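Local atomic coordinates of (S)-2-haloacid dehalogenase IVA (Burkholderia cepacia, PDB entry 2NO4), a protein that catalyses the hydrolytic dehalogenation of short-chain (S)-2-haloalkanoic acids to the corresponding (R)-2-hydroxyalkanoic acids, with inversion of configuration. Residues 16-21 with 172-177; 80-85 with 91-96; 118-123 with 227-232. All coordinates share one frame; numbering follows the deposited sequence.

Interaction 1 of 3, residues 16-21 with 172-177. With SO4 (sulfate ion), chain H.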
loop_
_atom_site.group_PDB
_atom_site.type_symbol
_atom_site.label_atom_id
_atom_site.label_comp_id
_atom_site.label_asym_id
_atom_site.label_seq_id
_atom_site.Cartn_x
_atom_site.Cartn_y
_atom_site.Cartn_z
ATOM N N ALA B 16 26.488 -6.130 11.670
ATOM C CA ALA B 16 25.134 -6.437 12.137
ATOM C C ALA B 16 24.289 -7.086 11.056
ATOM O O ALA B 16 24.406 -6.732 9.886
ATOM C CB ALA B 16 24.436 -5.160 12.695
ATOM N N CYS B 17 23.476 -8.060 11.476
ATOM C CA CYS B 17 22.414 -8.656 10.661
ATOM C C CYS B 17 21.132 -8.160 11.235
ATOM O O CYS B 17 20.809 -8.437 12.381
ATOM C CB CYS B 17 22.459 -10.192 10.698
ATOM S SG CYS B 17 23.978 -10.842 9.902
ATOM N N VAL B 18 20.426 -7.359 10.438
ATOM C CA VAL B 18 19.190 -6.746 10.870
ATOM C C VAL B 18 18.045 -7.364 10.064
ATOM O O VAL B 18 18.078 -7.385 8.809
ATOM C CB VAL B 18 19.237 -5.189 10.705
ATOM C CG1 VAL B 18 17.913 -4.605 11.149
ATOM C CG2 VAL B 18 20.397 -4.595 11.545
ATOM N N PHE B 19 17.076 -7.894 10.807
ATOM C CA PHE B 19 15.986 -8.675 10.289
ATOM C C PHE B 19 14.628 -7.969 10.357
ATOM O O PHE B 19 14.245 -7.445 11.382
ATOM C CB PHE B 19 15.863 -9.983 11.111
ATOM C CG PHE B 19 16.914 -10.986 10.767
ATOM C CD1 PHE B 19 18.164 -10.983 11.425
ATOM C CD2 PHE B 19 16.701 -11.891 9.741
ATOM C CE1 PHE B 19 19.150 -11.892 11.066
ATOM C CE2 PHE B 19 17.706 -12.829 9.376
ATOM C CZ PHE B 19 18.919 -12.815 10.058
ATOM N N ASP B 20 13.904 -8.016 9.246
ATOM C CA ASP B 20 12.459 -7.829 9.242
ATOM C C ASP B 20 11.794 -8.921 10.079
ATOM O O ASP B 20 12.332 -10.028 10.216
ATOM C CB ASP B 20 11.982 -7.855 7.776
ATOM C CG ASP B 20 10.492 -7.769 7.647
ATOM O OD1 ASP B 20 9.987 -6.653 7.817
ATOM O OD2 ASP B 20 9.839 -8.805 7.359
ATOM N N ALA B 21 10.667 -8.609 10.717
ATOM C CA ALA B 21 9.950 -9.624 11.492
ATOM C C ALA B 21 8.791 -10.275 10.720
ATOM O O ALA B 21 8.859 -11.463 10.396
ATOM C CB ALA B 21 9.477 -9.055 12.817
ATOM N N ASP B 172 21.665 4.334 14.314
ATOM C CA ASP B 172 21.812 5.073 15.581
ATOM C C ASP B 172 21.803 4.175 16.816
ATOM O O ASP B 172 22.727 4.240 17.642
ATOM C CB ASP B 172 20.771 6.199 15.723
ATOM C CG ASP B 172 20.901 7.271 14.647
ATOM O OD1 ASP B 172 21.898 7.330 13.899
ATOM O OD2 ASP B 172 19.970 8.069 14.521
ATOM N N ARG B 173 20.774 3.353 16.972
ATOM C CA ARG B 173 20.692 2.506 18.153
ATOM C C ARG B 173 21.774 1.426 18.194
ATOM O O ARG B 173 22.264 1.072 19.268
ATOM C CB ARG B 173 19.324 1.863 18.277
ATOM C CG ARG B 173 18.259 2.837 18.702
ATOM C CD ARG B 173 18.569 3.444 20.092
ATOM N NE ARG B 173 17.321 3.536 20.830
ATOM C CZ ARG B 173 16.783 2.528 21.517
ATOM N NH1 ARG B 173 17.415 1.341 21.622
ATOM N NH2 ARG B 173 15.625 2.724 22.118
ATOM N N LEU B 174 22.122 0.880 17.030
ATOM C CA LEU B 174 23.077 -0.231 16.990
ATOM C C LEU B 174 24.536 0.188 16.903
ATOM O O LEU B 174 25.421 -0.668 16.994
ATOM C CB LEU B 174 22.736 -1.236 15.875
ATOM C CG LEU B 174 21.361 -1.928 16.038
ATOM C CD1 LEU B 174 21.033 -2.702 14.765
ATOM C CD2 LEU B 174 21.310 -2.837 17.279
ATOM N N GLY B 175 24.776 1.485 16.713
ATOM C CA GLY B 175 26.137 2.042 16.615
ATOM C C GLY B 175 26.871 1.568 15.384
ATOM O O GLY B 175 28.067 1.269 15.440
ATOM N N VAL B 176 26.149 1.442 14.270
ATOM C CA VAL B 176 26.746 0.988 13.015
ATOM C C VAL B 176 26.467 1.968 11.871
ATOM O O VAL B 176 25.477 2.722 11.897
ATOM C CB VAL B 176 26.254 -0.469 12.602
ATOM C CG1 VAL B 176 26.713 -1.536 13.600
ATOM C CG2 VAL B 176 24.707 -0.516 12.498
ATOM N N ASN B 177 27.337 1.944 10.863
ATOM C CA ASN B 177 27.068 2.627 9.616
ATOM C C ASN B 177 26.216 1.758 8.698
ATOM O O ASN B 177 26.275 0.540 8.806
ATOM C CB ASN B 177 28.370 2.945 8.905
ATOM C CG ASN B 177 29.255 3.839 9.725
ATOM O OD1 ASN B 177 28.771 4.728 10.439
ATOM N ND2 ASN B 177 30.567 3.601 9.646
HETATM S S SO4 H . 7.745 -5.693 9.785
HETATM O O1 SO4 H . 8.363 -6.640 10.684
HETATM O O2 SO4 H . 6.376 -5.389 10.189
HETATM O O3 SO4 H . 8.529 -4.488 9.632
HETATM O O4 SO4 H . 7.692 -6.398 8.506
#
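Val-18 and Leu-174 meet tip to tip, methyl against methyl, and with Ala-16 and Val-176 they make up the whole of a small apolar contact between strand 16-19 and the end of helix 164-174. The closest approach is Val-18 CG2 to Leu-174 CD1 at 3.8 Å. Val-18 can offer that methyl because its other branch, CG1, stands anti to the backbone N (chi1 179°), which leaves CG2 reaching out to the leucine. Ala-16 CB faces Val-176 CG1 more loosely, 4.4 Å away. Alternate residues of the strand, Ala-16 and Val-18, thus point to one side, while Cys-17 points to the other and packs on helix 110-119. Gly-175, the first residue past the helix, takes positive phi and turns the chain, and Val-176 comes back over the sheet to touch Val-181 as well.

Polar interactions gather at the far end of the strand, where a sulfate ion, probably from the crystallisation liquor, sits beside the nucleophile Asp-20. The amide of Ala-21, part of the haloacid-binding site, donates to sulfate O1 over 3.0 Å through a bent bond with an N-H...O angle of 139°. Lys-161 NZ makes a salt bridge with Asp-20 OD1 and also binds the sulfate, and Thr-24 OG1 bonds to Asp-20 OD2, so both carboxylate oxygens have protein partners. The backbone N of Tyr-22 and Asn-129 and the hydroxyl of Ser-128 complete the grip on the anion. A buried central strand, covered by a helix and delivering the catalytic aspartate at its C-terminal end, is the hallmark of the Rossmann-like fold of HAD hydrolases.

Interaction 2 of 3, residues 80-85 with 91-96. With SO4 (sulfate ion), chain J.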
loop_
_atom_site.group_PDB
_atom_site.type_symbol
_atom_site.label_atom_id
_atom_site.label_comp_id
_atom_site.label_asym_id
_atom_site.label_seq_id
_atom_site.Cartn_x
_atom_site.Cartn_y
_atom_site.Cartn_z
ATOM N N PHE B 80 -11.906 -4.613 8.891
ATOM C CA PHE B 80 -12.246 -4.310 7.511
ATOM C C PHE B 80 -12.378 -5.575 6.641
ATOM O O PHE B 80 -13.325 -5.669 5.845
ATOM C CB PHE B 80 -11.238 -3.339 6.889
ATOM C CG PHE B 80 -11.515 -3.049 5.468
ATOM C CD1 PHE B 80 -12.489 -2.110 5.110
ATOM C CD2 PHE B 80 -10.849 -3.775 4.456
ATOM C CE1 PHE B 80 -12.774 -1.855 3.749
ATOM C CE2 PHE B 80 -11.130 -3.522 3.106
ATOM C CZ PHE B 80 -12.093 -2.566 2.757
ATOM N N ALA B 81 -11.422 -6.502 6.770
ATOM C CA ALA B 81 -11.410 -7.724 5.958
ATOM C C ALA B 81 -12.592 -8.635 6.327
ATOM O O ALA B 81 -13.259 -9.195 5.447
ATOM C CB ALA B 81 -10.009 -8.476 6.032
ATOM N N LEU B 82 -12.878 -8.749 7.634
ATOM C CA LEU B 82 -14.023 -9.541 8.103
ATOM C C LEU B 82 -15.355 -9.004 7.594
ATOM O O LEU B 82 -16.195 -9.785 7.155
ATOM C CB LEU B 82 -14.054 -9.611 9.649
ATOM C CG LEU B 82 -12.949 -10.429 10.305
ATOM C CD1 LEU B 82 -13.034 -10.213 11.831
ATOM C CD2 LEU B 82 -13.068 -11.903 9.972
ATOM N N ARG B 83 -15.551 -7.677 7.675
ATOM C CA ARG B 83 -16.768 -7.036 7.125
ATOM C C ARG B 83 -16.864 -7.185 5.580
ATOM O O ARG B 83 -17.923 -7.392 5.024
ATOM C CB ARG B 83 -16.803 -5.553 7.507
ATOM C CG ARG B 83 -16.933 -5.289 8.978
ATOM C CD ARG B 83 -16.655 -3.812 9.309
ATOM N NE ARG B 83 -17.049 -3.515 10.690
ATOM C CZ ARG B 83 -16.854 -2.346 11.292
ATOM N NH1 ARG B 83 -16.208 -1.366 10.658
ATOM N NH2 ARG B 83 -17.275 -2.176 12.546
ATOM N N THR B 84 -15.728 -7.079 4.895
ATOM C CA THR B 84 -15.703 -7.194 3.432
ATOM C C THR B 84 -16.252 -8.562 3.025
ATOM O O THR B 84 -17.037 -8.658 2.060
ATOM C CB THR B 84 -14.254 -6.982 2.911
ATOM O OG1 THR B 84 -13.888 -5.611 3.124
ATOM C CG2 THR B 84 -14.123 -7.321 1.419
ATOM N N TYR B 85 -15.857 -9.597 3.774
ATOM C CA TYR B 85 -16.274 -10.980 3.492
ATOM C C TYR B 85 -17.622 -11.370 4.103
ATOM O O TYR B 85 -18.064 -12.544 3.990
ATOM C CB TYR B 85 -15.123 -11.991 3.736
ATOM C CG TYR B 85 -14.121 -11.861 2.608
ATOM C CD1 TYR B 85 -13.022 -10.982 2.706
ATOM C CD2 TYR B 85 -14.347 -12.522 1.387
ATOM C CE1 TYR B 85 -12.147 -10.802 1.638
ATOM C CE2 TYR B 85 -13.476 -12.378 0.322
ATOM C CZ TYR B 85 -12.395 -11.517 0.437
ATOM O OH TYR B 85 -11.591 -11.365 -0.655
ATOM N N LYS B 91 -17.129 -10.977 15.769
ATOM C CA LYS B 91 -16.644 -10.738 17.130
ATOM C C LYS B 91 -15.729 -11.875 17.594
ATOM O O LYS B 91 -14.584 -11.611 17.975
ATOM C CB LYS B 91 -17.817 -10.544 18.115
ATOM C CG LYS B 91 -17.423 -10.396 19.599
ATOM C CD LYS B 91 -17.022 -8.940 19.950
ATOM C CE LYS B 91 -16.323 -8.835 21.348
ATOM N NZ LYS B 91 -17.235 -9.306 22.449
ATOM N N GLY B 92 -16.235 -13.117 17.558
ATOM C CA GLY B 92 -15.476 -14.309 17.981
ATOM C C GLY B 92 -14.240 -14.585 17.122
ATOM O O GLY B 92 -13.144 -14.866 17.624
ATOM N N LEU B 93 -14.437 -14.478 15.814
ATOM C CA LEU B 93 -13.379 -14.614 14.827
ATOM C C LEU B 93 -12.273 -13.572 15.008
ATOM O O LEU B 93 -11.081 -13.924 15.005
ATOM C CB LEU B 93 -14.016 -14.513 13.427
ATOM C CG LEU B 93 -13.823 -15.558 12.355
ATOM C CD1 LEU B 93 -13.572 -16.998 12.865
ATOM C CD2 LEU B 93 -15.004 -15.462 11.356
ATOM N N LYS B 94 -12.660 -12.306 15.205
ATOM C CA LYS B 94 -11.688 -11.230 15.455
ATOM C C LYS B 94 -10.775 -11.532 16.654
ATOM O O LYS B 94 -9.544 -11.430 16.542
ATOM C CB LYS B 94 -12.381 -9.882 15.630
ATOM C CG LYS B 94 -11.437 -8.706 15.656
ATOM C CD LYS B 94 -12.224 -7.408 15.659
ATOM C CE LYS B 94 -11.313 -6.284 16.068
ATOM N NZ LYS B 94 -11.981 -4.947 15.993
ATOM N N ASP B 95 -11.378 -11.902 17.781
ATOM C CA ASP B 95 -10.624 -12.276 18.983
ATOM C C ASP B 95 -9.653 -13.410 18.703
ATOM O O ASP B 95 -8.486 -13.328 19.064
ATOM C CB ASP B 95 -11.581 -12.681 20.123
ATOM C CG ASP B 95 -12.453 -11.512 20.630
ATOM O OD1 ASP B 95 -12.116 -10.320 20.398
ATOM O OD2 ASP B 95 -13.503 -11.786 21.279
ATOM N N ARG B 96 -10.143 -14.482 18.077
ATOM C CA ARG B 96 -9.322 -15.643 17.704
ATOM C C ARG B 96 -8.161 -15.288 16.782
ATOM O O ARG B 96 -7.018 -15.738 16.969
ATOM C CB ARG B 96 -10.174 -16.706 17.011
ATOM C CG ARG B 96 -10.947 -17.605 17.976
ATOM C CD ARG B 96 -11.672 -18.731 17.210
ATOM N NE ARG B 96 -10.735 -19.816 16.895
ATOM C CZ ARG B 96 -10.672 -20.963 17.573
ATOM N NH1 ARG B 96 -11.520 -21.194 18.577
ATOM N NH2 ARG B 96 -9.773 -21.889 17.239
HETATM S S SO4 J . -18.885 -5.620 13.169
HETATM O O1 SO4 J . -19.002 -6.668 14.182
HETATM O O2 SO4 J . -18.556 -4.349 13.791
HETATM O O3 SO4 J . -17.797 -6.000 12.275
HETATM O O4 SO4 J . -20.138 -5.425 12.441
#
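Leu-82 of helix 70-84 reaches across to helix 90-102 and fills the tight part of this contact. Its CD1 lies 3.9 Å from Lys-94 CB, resting on the root of the lysine as the two side chains cross obliquely. The other methyl, CD2, turns to Leu-93, whose own CD2 is 4.3 Å away. A chi1 of -69° aims CG of Leu-82 at the facing helix, and the fork then lays CD1 on Lys-94 and CD2 on Leu-93. Leu-87, in the connecting loop, also packs on Leu-82. Only the root of Lys-94 belongs to this packing; its extended chain runs back to helix 70-84, where NZ has a salt bridge with Asp-75 and a hydrogen bond to Thr-79, a polar tie beside the apolar one.

The looser side is that of Arg-83, which is partly exposed and has no partner on the facing segment. Its extended arm instead takes hold of a sulfate ion, probably from the crystallisation liquor, at the edge of the guanidinium group. Arg-83 NE donates to sulfate O3 over 3.0 Å, and Arg-83 NH2 donates to O2 over 2.8 Å, the latter almost straight at 176°. Arg-90 NE binds the same anion, which thereby bridges the end of one helix and the start of the next. On the side of helix 70-84 that faces the second subunit, Thr-84 OG1 bonds back to Phe-80 O over 2.8 Å, and Pro-210 of the second subunit packs on Arg-83 and Thr-84. Two consecutive helices joined by a short loop and packed through Leu-82, Leu-93 and the root of Lys-94 make a splayed helix-loop-helix pair, consistent with the helical cap of haloacid dehalogenases.

Interaction 3 of 3, residues 118-123 with 227-232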
loop_
_atom_site.group_PDB
_atom_site.type_symbol
_atom_site.label_atom_id
_atom_site.label_comp_id
_atom_site.label_asym_id
_atom_site.label_seq_id
_atom_site.Cartn_x
_atom_site.Cartn_y
_atom_site.Cartn_z
ATOM N N LYS B 118 24.515 -15.369 15.602
ATOM C CA LYS B 118 24.954 -14.811 16.882
ATOM C C LYS B 118 26.289 -15.471 17.326
ATOM O O LYS B 118 27.159 -14.793 17.888
ATOM C CB LYS B 118 23.861 -15.003 17.914
ATOM C CG LYS B 118 23.686 -13.870 18.910
ATOM C CD LYS B 118 22.506 -14.231 19.839
ATOM C CE LYS B 118 22.859 -14.070 21.315
ATOM N NZ LYS B 118 22.391 -12.770 21.880
ATOM N N SER B 119 26.458 -16.762 17.001
ATOM C CA SER B 119 27.693 -17.526 17.281
ATOM C C SER B 119 28.864 -17.022 16.446
ATOM O O SER B 119 30.005 -17.079 16.893
ATOM C CB SER B 119 27.492 -19.053 17.060
ATOM O OG SER B 119 27.773 -19.483 15.700
ATOM N N ALA B 120 28.597 -16.544 15.235
ATOM C CA ALA B 120 29.649 -15.960 14.402
ATOM C C ALA B 120 30.059 -14.540 14.856
ATOM O O ALA B 120 30.890 -13.897 14.212
ATOM C CB ALA B 120 29.249 -15.988 12.924
ATOM N N GLY B 121 29.491 -14.063 15.965
ATOM C CA GLY B 121 29.804 -12.729 16.481
ATOM C C GLY B 121 29.132 -11.494 15.850
ATOM O O GLY B 121 29.557 -10.368 16.107
ATOM N N TYR B 122 28.091 -11.684 15.033
ATOM C CA TYR B 122 27.286 -10.552 14.548
ATOM C C TYR B 122 26.398 -9.967 15.622
ATOM O O TYR B 122 25.938 -10.673 16.503
ATOM C CB TYR B 122 26.356 -10.986 13.411
ATOM C CG TYR B 122 27.056 -11.336 12.145
ATOM C CD1 TYR B 122 27.265 -12.679 11.779
ATOM C CD2 TYR B 122 27.533 -10.335 11.307
ATOM C CE1 TYR B 122 27.888 -12.993 10.579
ATOM C CE2 TYR B 122 28.183 -10.634 10.122
ATOM C CZ TYR B 122 28.353 -11.957 9.762
ATOM O OH TYR B 122 28.997 -12.218 8.576
ATOM N N ILE B 123 26.123 -8.674 15.523
ATOM C CA ILE B 123 24.959 -8.116 16.193
ATOM C C ILE B 123 23.764 -8.645 15.398
ATOM O O ILE B 123 23.738 -8.540 14.166
ATOM C CB ILE B 123 24.976 -6.564 16.232
ATOM C CG1 ILE B 123 26.255 -6.028 16.917
ATOM C CG2 ILE B 123 23.697 -6.013 16.939
ATOM C CD1 ILE B 123 26.653 -4.616 16.431
ATOM N N GLU B 227 19.910 -20.479 4.218
ATOM C CA GLU B 227 20.907 -20.098 3.205
ATOM C C GLU B 227 21.686 -18.858 3.515
ATOM O O GLU B 227 22.659 -18.549 2.825
ATOM C CB GLU B 227 20.265 -19.963 1.831
ATOM C CG GLU B 227 19.589 -21.231 1.363
ATOM C CD GLU B 227 20.557 -22.384 1.103
ATOM O OE1 GLU B 227 20.063 -23.524 0.970
ATOM O OE2 GLU B 227 21.795 -22.177 1.027
ATOM N N LEU B 228 21.263 -18.138 4.546
ATOM C CA LEU B 228 22.012 -16.996 5.029
ATOM C C LEU B 228 23.290 -17.471 5.677
ATOM O O LEU B 228 24.253 -16.712 5.774
ATOM C CB LEU B 228 21.198 -16.214 6.074
ATOM C CG LEU B 228 19.952 -15.424 5.648
ATOM C CD1 LEU B 228 19.271 -14.837 6.921
ATOM C CD2 LEU B 228 20.335 -14.291 4.640
ATOM N N TRP B 229 23.306 -18.729 6.146
ATOM C CA TRP B 229 24.508 -19.237 6.831
ATOM C C TRP B 229 25.756 -19.291 5.914
ATOM O O TRP B 229 26.773 -18.700 6.251
ATOM C CB TRP B 229 24.231 -20.563 7.560
ATOM C CG TRP B 229 25.377 -21.072 8.456
ATOM C CD1 TRP B 229 25.847 -22.362 8.513
ATOM C CD2 TRP B 229 26.166 -20.312 9.393
ATOM N NE1 TRP B 229 26.852 -22.455 9.443
ATOM C CE2 TRP B 229 27.087 -21.215 9.986
ATOM C CE3 TRP B 229 26.191 -18.946 9.790
ATOM C CZ2 TRP B 229 28.025 -20.811 10.966
ATOM C CZ3 TRP B 229 27.133 -18.538 10.757
ATOM C CH2 TRP B 229 28.042 -19.483 11.333
ATOM N N PRO B 230 25.690 -19.997 4.773
ATOM C CA PRO B 230 26.855 -19.921 3.877
ATOM C C PRO B 230 27.180 -18.506 3.397
ATOM O O PRO B 230 28.356 -18.198 3.092
ATOM C CB PRO B 230 26.453 -20.809 2.682
ATOM C CG PRO B 230 24.962 -21.047 2.814
ATOM C CD PRO B 230 24.661 -20.939 4.273
ATOM N N LEU B 231 26.152 -17.655 3.303
ATOM C CA LEU B 231 26.358 -16.250 2.878
ATOM C C LEU B 231 27.119 -15.425 3.897
ATOM O O LEU B 231 27.872 -14.532 3.545
ATOM C CB LEU B 231 25.009 -15.599 2.564
ATOM C CG LEU B 231 24.990 -14.220 1.932
ATOM C CD1 LEU B 231 25.469 -14.344 0.507
ATOM C CD2 LEU B 231 23.572 -13.657 1.995
ATOM N N LEU B 232 26.937 -15.722 5.168
ATOM C CA LEU B 232 27.449 -14.828 6.219
ATOM C C LEU B 232 28.455 -15.451 7.182
ATOM O O LEU B 232 29.017 -14.732 8.025
ATOM C CB LEU B 232 26.286 -14.215 7.023
ATOM C CG LEU B 232 25.362 -13.197 6.292
ATOM C CD1 LEU B 232 24.024 -13.072 6.992
ATOM C CD2 LEU B 232 26.036 -11.803 6.185
#
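Tyr-122 OH donates a hydrogen bond to the carbonyl of Leu-232, 2.6 Å from OH to O, and this is the polar centre of the contact. The hydroxyl lies in the carbonyl plane on a lone pair, with a C=O...O angle of 135°, and Leu-232 O in turn sits at the edge of the tyrosine ring. Alongside this bond the ring brushes the aliphatic root of the leucine, Tyr-122 CE1 being 4.1 Å from Leu-232 CB. A second patch lies nearby, where Ala-120 CB abuts the edge of the Trp-229 indole and lies 4.0 Å from CZ3. Trp-229 gets there by swinging CG anti to its own N (chi1 -172°), which carries the six-membered ring over to Ala-120. Ser-119 OG comes only loosely near, 4.4 Å from Trp-229 CH2; its hydrogen bond goes to Lys-116 O.

The next shell fixes these groups in place. Gly-121 adopts positive phi in a Schellman motif that closes helix 110-119, letting the chain leave the helix at Ala-120 and present Tyr-122 directly after the glycine. Lys-116 makes a cation-pi contact with the indole. Leu-117 touches Tyr-122, Trp-229 and Leu-232 alike.

Farther out, Tyr-122 and Leu-232 both lean on Cys-17 of strand 16-19, while Leu-228 reaches Phe-19 and strand 200-204. The C-terminal helix 228-232 therefore lies beside helix 110-119 over one face of the parallel sheet, next to the turn from which strand 123-128 sets out.

Interactions 1 and 3 share the parallel sheet and lie about 14 Å apart between centres, on opposite faces of strand 16-19: Ala-16 and Val-18 turn to helix 164-174, and Cys-17 to helices 110-119 and 228-232. They meet directly, through a probable hydrogen bond from Cys-17 N to Ile-123 O (2.7 Å) and by packing, Cys-17 SG being 3.7 Å from Leu-232 CD1; their segments alternate along the chain. Interaction 2 is nested between the segments of interaction 1 but stands about 35 Å from it and about 40 Å from interaction 3, centre to centre, in the helical region. The chain thus leaves the sheet after the nucleophile, builds the helical part and returns.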